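Endo-xylogalacturonan hydrolase A (PDB 4C2L) hydrolyses the xylose-substituted galacturonan backbone of xylogalacturonan, a component of the hairy regions of pectin, as a secreted fungal enzyme of glycoside hydrolase family 28. Local coordinates at residues L136-G141 and V168-L173; F191-S196 and N220-D225. One frame throughout, in Å; residues are numbered along the deposited sequence.

Both contacts run across the interior of the right-handed parallel beta-helix that family 28 enzymes share, each joining two of its sheets. Their centres lie 10 Å apart, and contact 1 is complete along the chain before contact 2 begins. Strands 134-139 and 191-196 stand in the same parallel sheet, with strand 159-162 between them; strands 168-176 and 222-225 face them, separated by strand 199-207. Strands 168-176 and 191-196 are also consecutive in the chain, and there the contacts meet: the rings of Phe170 and Phe191 pack edge-to-face, with CG of Phe170 3.6 Å from CE2 of Phe191. Through this ring pair the apolar interior continues from one coil to the next.

Contact 1: residues L136-G141 and V168-L173; sequences LYITGG and VVFSNL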
loop_
_atom_site.group_PDB
_atom_site.type_symbol
_atom_site.label_atom_id
_atom_site.label_comp_id
_atom_site.label_asym_id
_atom_site.label_seq_id
_atom_site.Cartn_x
_atom_site.Cartn_y
_atom_site.Cartn_z
ATOM N N LEU A 136 6.322 3.263 8.466
ATOM C CA LEU A 136 5.843 4.632 8.709
ATOM C C LEU A 136 4.335 4.554 8.922
ATOM O O LEU A 136 3.564 4.272 7.985
ATOM C CB LEU A 136 6.167 5.550 7.520
ATOM C CG LEU A 136 5.718 7.011 7.671
ATOM C CD1 LEU A 136 6.290 7.653 8.942
ATOM C CD2 LEU A 136 6.172 7.787 6.446
ATOM N N TYR A 137 3.924 4.780 10.158
ATOM C CA TYR A 137 2.556 4.526 10.568
ATOM C C TYR A 137 1.932 5.849 10.982
ATOM O O TYR A 137 2.305 6.448 12.010
ATOM C CB TYR A 137 2.573 3.540 11.741
ATOM C CG TYR A 137 1.219 3.109 12.229
ATOM C CD1 TYR A 137 0.590 1.982 11.683
ATOM C CD2 TYR A 137 0.585 3.787 13.274
ATOM C CE1 TYR A 137 -0.655 1.568 12.135
ATOM C CE2 TYR A 137 -0.664 3.375 13.739
ATOM C CZ TYR A 137 -1.268 2.264 13.164
ATOM O OH TYR A 137 -2.491 1.825 13.606
ATOM N N ILE A 138 1.004 6.324 10.158
ATOM C CA ILE A 138 0.362 7.619 10.379
ATOM C C ILE A 138 -1.068 7.350 10.841
ATOM O O ILE A 138 -1.825 6.627 10.176
ATOM C CB ILE A 138 0.359 8.447 9.067
ATOM C CG1 ILE A 138 1.763 8.905 8.722
ATOM C CG2 ILE A 138 -0.574 9.663 9.168
ATOM C CD1 ILE A 138 1.934 9.211 7.239
ATOM N N THR A 139 -1.443 7.908 11.992
ATOM C CA THR A 139 -2.803 7.740 12.462
ATOM C C THR A 139 -3.315 9.065 12.986
ATOM O O THR A 139 -2.664 9.695 13.821
ATOM C CB THR A 139 -2.941 6.612 13.506
ATOM O OG1 THR A 139 -4.311 6.519 13.902
ATOM C CG2 THR A 139 -2.036 6.841 14.727
ATOM N N GLY A 140 -4.462 9.503 12.470
ATOM C CA GLY A 140 -4.978 10.823 12.850
ATOM C C GLY A 140 -4.090 11.955 12.362
ATOM O O GLY A 140 -3.219 11.766 11.513
ATOM N N GLY A 141 -4.348 13.151 12.881
ATOM C CA GLY A 141 -3.604 14.335 12.519
ATOM C C GLY A 141 -3.950 14.861 11.137
ATOM O O GLY A 141 -4.945 14.454 10.527
ATOM N N VAL A 168 -2.736 14.247 3.542
ATOM C CA VAL A 168 -1.468 13.548 3.645
ATOM C C VAL A 168 -0.943 13.380 2.225
ATOM O O VAL A 168 -1.659 12.880 1.343
ATOM C CB VAL A 168 -1.658 12.166 4.288
ATOM C CG1 VAL A 168 -0.326 11.434 4.416
ATOM C CG2 VAL A 168 -2.319 12.330 5.657
ATOM N N VAL A 169 0.302 13.790 2.008
ATOM C CA VAL A 169 0.887 13.701 0.672
ATOM C C VAL A 169 2.209 12.948 0.697
ATOM O O VAL A 169 3.109 13.316 1.454
ATOM C CB VAL A 169 1.102 15.100 0.042
ATOM C CG1 VAL A 169 1.746 14.959 -1.330
ATOM C CG2 VAL A 169 -0.217 15.846 -0.076
ATOM N N PHE A 170 2.312 11.906 -0.131
ATOM C CA PHE A 170 3.550 11.149 -0.325
ATOM C C PHE A 170 4.030 11.506 -1.719
ATOM O O PHE A 170 3.300 11.300 -2.687
ATOM C CB PHE A 170 3.292 9.639 -0.284
ATOM C CG PHE A 170 2.762 9.131 1.034
ATOM C CD1 PHE A 170 1.389 9.084 1.271
ATOM C CD2 PHE A 170 3.623 8.663 2.017
ATOM C CE1 PHE A 170 0.882 8.586 2.475
ATOM C CE2 PHE A 170 3.131 8.175 3.234
ATOM C CZ PHE A 170 1.753 8.137 3.459
ATOM N N SER A 171 5.243 12.042 -1.830
ATOM C CA SER A 171 5.749 12.463 -3.147
ATOM C C SER A 171 7.197 12.061 -3.379
ATOM O O SER A 171 8.011 12.157 -2.469
ATOM C CB SER A 171 5.631 13.997 -3.262
ATOM O OG SER A 171 6.134 14.420 -4.501
ATOM N N ASN A 172 7.528 11.645 -4.605
ATOM C CA ASN A 172 8.922 11.398 -4.970
ATOM C C ASN A 172 9.601 10.409 -4.021
ATOM O O ASN A 172 10.669 10.692 -3.470
ATOM C CB ASN A 172 9.699 12.725 -4.987
ATOM C CG ASN A 172 9.269 13.621 -6.126
ATOM O OD1 ASN A 172 9.051 13.144 -7.237
ATOM N ND2 ASN A 172 9.139 14.907 -5.857
ATOM N N LEU A 173 8.957 9.271 -3.797
ATOM C CA LEU A 173 9.504 8.249 -2.919
ATOM C C LEU A 173 10.021 7.066 -3.726
ATOM O O LEU A 173 9.420 6.673 -4.741
ATOM C CB LEU A 173 8.446 7.755 -1.917
ATOM C CG LEU A 173 7.813 8.749 -0.948
ATOM C CD1 LEU A 173 6.871 8.008 -0.008
ATOM C CD2 LEU A 173 8.889 9.481 -0.139
#
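Ile138 and Phe170 reach toward each other from opposite sides of the core of the parallel beta-helix, where strand 134-139 of one sheet faces strand 168-176 of another. The closest touch is made by the end of the isoleucine: CG1 lies anti to the carbonyl carbon (chi1 -70°) and carries CD1 inward to 3.9 Å from CZ of Phe170, which it approaches obliquely. The same methyl reaches Val168, 4.2 Å from its CG1, so the one methyl serves two residues of the facing strand. Long or bulky apolar residues suit these places because the backbones stand well apart, 9.2 Å between CA of Ile138 and CA of Val168, and no hydrogen bond crosses the gap. Leu144 and Ile146 of the next strand, together with Val161, add to the apolar surroundings. By contrast Tyr137, Thr139, Val169 and Ser171 are partly exposed and take no part in the contact, and Gly140 and Gly141 leave the strand with positive phi angles that glycine readily adopts. Within the core the packing slackens toward Leu136, whose CD2 meets the edge of the Phe170 ring near its plane, 4.4 Å from CE2.

Contact 2: residues F191-S196 and N220-D225; sequences FDIGES and NYVTVD. With NAG (2-acetamido-2-deoxy-beta-D-glucopyranose), chain B.
Ile193 and Val222 meet in the interior of the parallel beta-helix, between strand 191-196 and the facing strand 222-225. Val222 can be followed outward from its backbone. CB points toward the opposite strand and divides the side chain in two. Of its two methyls only CG2, anti to the carbonyl carbon while CG1 is anti to the backbone N (chi1 -175°), makes the close approach, 3.8 Å from CG2 of Ile193. Beta-branched residues suit both positions, since each offers a methyl close to its own backbone while favouring the extended strand. Phe215 and Ile251 also pack on Val222, and Val161 and Val199 on Ile193, so the methyl pair is part of a wider apolar core.

Toward the corner of the coil the contact becomes polar. Asn220 N gives a weak, bent hydrogen bond to Ser196 O, 3.3 Å long with an angle of 122° at the hydrogen. Asn220 OD1 accepts from Asn250 ND2 and lies 3.3 Å above one face of the Tyr221 ring, displaced toward its rim. That broad, partly exposed ring suits a place beside Tyr198 and an attached glycan: the N-acetylglucosamine comes at it obliquely, C5 3.7 Å from Tyr221 CD1. Serine suits the buried position 196 because its short side chain reaches back locally, OG donating to Gly194 O at 2.8 Å from above the carbonyl plane.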
loop_
_atom_site.group_PDB
_atom_site.type_symbol
_atom_site.label_atom_id
_atom_site.label_comp_id
_atom_site.label_asym_id
_atom_site.label_seq_id
_atom_site.Cartn_x
_atom_site.Cartn_y
_atom_site.Cartn_z
ATOM N N PHE A 191 1.523 1.129 0.371
ATOM C CA PHE A 191 0.671 2.098 1.064
ATOM C C PHE A 191 -0.610 1.394 1.409
ATOM O O PHE A 191 -1.298 0.901 0.518
ATOM C CB PHE A 191 0.329 3.293 0.146
ATOM C CG PHE A 191 1.529 3.993 -0.388
ATOM C CD1 PHE A 191 2.171 3.523 -1.530
ATOM C CD2 PHE A 191 2.044 5.103 0.270
ATOM C CE1 PHE A 191 3.297 4.163 -2.020
ATOM C CE2 PHE A 191 3.175 5.750 -0.224
ATOM C CZ PHE A 191 3.800 5.270 -1.366
ATOM N N ASP A 192 -0.933 1.349 2.702
ATOM C CA ASP A 192 -2.217 0.835 3.142
ATOM C C ASP A 192 -2.982 2.061 3.595
ATOM O O ASP A 192 -2.665 2.628 4.652
ATOM C CB ASP A 192 -2.043 -0.116 4.329
ATOM C CG ASP A 192 -1.676 -1.536 3.914
ATOM O OD1 ASP A 192 -1.567 -1.840 2.714
ATOM O OD2 ASP A 192 -1.511 -2.352 4.827
ATOM N N ILE A 193 -3.953 2.496 2.792
ATOM C CA ILE A 193 -4.665 3.743 3.081
ATOM C C ILE A 193 -6.031 3.399 3.641
ATOM O O ILE A 193 -6.888 2.901 2.918
ATOM C CB ILE A 193 -4.779 4.642 1.817
ATOM C CG1 ILE A 193 -3.381 4.868 1.190
ATOM C CG2 ILE A 193 -5.482 5.963 2.158
ATOM C CD1 ILE A 193 -2.364 5.543 2.105
ATOM N N GLY A 194 -6.200 3.618 4.946
ATOM C CA GLY A 194 -7.454 3.342 5.625
ATOM C C GLY A 194 -8.202 4.629 5.918
ATOM O O GLY A 194 -8.272 5.528 5.067
ATOM N N GLU A 195 -8.753 4.717 7.132
ATOM C CA GLU A 195 -9.610 5.826 7.520
ATOM C C GLU A 195 -8.868 7.143 7.393
ATOM O O GLU A 195 -7.970 7.454 8.197
ATOM C CB GLU A 195 -10.098 5.632 8.960
ATOM C CG GLU A 195 -11.184 6.621 9.356
ATOM C CD GLU A 195 -11.400 6.697 10.858
ATOM O OE1 GLU A 195 -10.753 5.952 11.624
ATOM O OE2 GLU A 195 -12.229 7.529 11.278
ATOM N N SER A 196 -9.226 7.912 6.363
ATOM C CA SER A 196 -8.528 9.139 6.045
ATOM C C SER A 196 -9.283 9.859 4.956
ATOM O O SER A 196 -10.151 9.270 4.305
ATOM C CB SER A 196 -7.095 8.846 5.549
ATOM O OG SER A 196 -7.122 8.006 4.404
ATOM N N ASN A 220 -11.168 7.549 1.706
ATOM C CA ASN A 220 -12.054 8.474 0.989
ATOM C C ASN A 220 -11.216 9.603 0.431
ATOM O O ASN A 220 -10.360 10.164 1.127
ATOM C CB ASN A 220 -13.097 9.033 1.979
ATOM C CG ASN A 220 -14.216 9.814 1.308
ATOM O OD1 ASN A 220 -14.402 9.770 0.088
ATOM N ND2 ASN A 220 -14.984 10.548 2.130
ATOM N N TYR A 221 -11.468 9.949 -0.830
ATOM C CA TYR A 221 -10.724 11.014 -1.517
ATOM C C TYR A 221 -9.221 10.725 -1.515
ATOM O O TYR A 221 -8.425 11.452 -0.896
ATOM C CB TYR A 221 -11.033 12.391 -0.930
ATOM C CG TYR A 221 -12.476 12.797 -1.120
ATOM C CD1 TYR A 221 -12.988 13.028 -2.395
ATOM C CD2 TYR A 221 -13.323 12.955 -0.025
ATOM C CE1 TYR A 221 -14.319 13.390 -2.580
ATOM C CE2 TYR A 221 -14.657 13.332 -0.198
ATOM C CZ TYR A 221 -15.139 13.544 -1.479
ATOM O OH TYR A 221 -16.456 13.910 -1.657
ATOM N N VAL A 222 -8.848 9.669 -2.221
ATOM C CA VAL A 222 -7.437 9.314 -2.414
ATOM C C VAL A 222 -7.107 9.481 -3.885
ATOM O O VAL A 222 -7.858 9.018 -4.760
ATOM C CB VAL A 222 -7.118 7.864 -1.978
ATOM C CG1 VAL A 222 -5.610 7.580 -2.071
ATOM C CG2 VAL A 222 -7.618 7.623 -0.552
ATOM N N THR A 223 -5.995 10.151 -4.146
ATOM C CA THR A 223 -5.478 10.280 -5.500
ATOM C C THR A 223 -4.119 9.631 -5.552
ATOM O O THR A 223 -3.261 9.903 -4.703
ATOM C CB THR A 223 -5.342 11.762 -5.886
ATOM O OG1 THR A 223 -6.639 12.363 -5.886
ATOM C CG2 THR A 223 -4.728 11.916 -7.274
ATOM N N VAL A 224 -3.924 8.772 -6.546
ATOM C CA VAL A 224 -2.627 8.214 -6.808
ATOM C C VAL A 224 -2.329 8.626 -8.257
ATOM O O VAL A 224 -3.071 8.268 -9.170
ATOM C CB VAL A 224 -2.625 6.663 -6.705
ATOM C CG1 VAL A 224 -1.228 6.106 -6.996
ATOM C CG2 VAL A 224 -3.105 6.190 -5.330
ATOM N N ASP A 225 -1.243 9.362 -8.451
ATOM C CA ASP A 225 -0.900 9.885 -9.793
ATOM C C ASP A 225 0.565 9.613 -10.105
ATOM O O ASP A 225 1.434 10.250 -9.521
ATOM C CB ASP A 225 -1.174 11.390 -9.807
ATOM C CG ASP A 225 -0.969 12.025 -11.177
ATOM O OD1 ASP A 225 -0.228 11.474 -12.028
ATOM O OD2 ASP A 225 -1.573 13.099 -11.396
HETATM C C1 NAG B . -11.864 14.753 -6.079
HETATM C C2 NAG B . -10.669 15.534 -6.643
HETATM C C3 NAG B . -9.971 16.443 -5.633
HETATM C C4 NAG B . -10.912 17.114 -4.636
HETATM C C5 NAG B . -11.999 16.141 -4.159
HETATM C C6 NAG B . -13.018 16.844 -3.275
HETATM C C7 NAG B . -9.535 14.429 -8.481
HETATM C C8 NAG B . -8.462 13.468 -8.908
HETATM N N2 NAG B . -9.665 14.627 -7.173
HETATM O O3 NAG B . -9.331 17.451 -6.374
HETATM O O4 NAG B . -10.157 17.611 -3.545
HETATM O O5 NAG B . -12.679 15.583 -5.273
HETATM O O6 NAG B . -13.670 17.815 -4.061
HETATM O O7 NAG B . -10.252 14.986 -9.306
#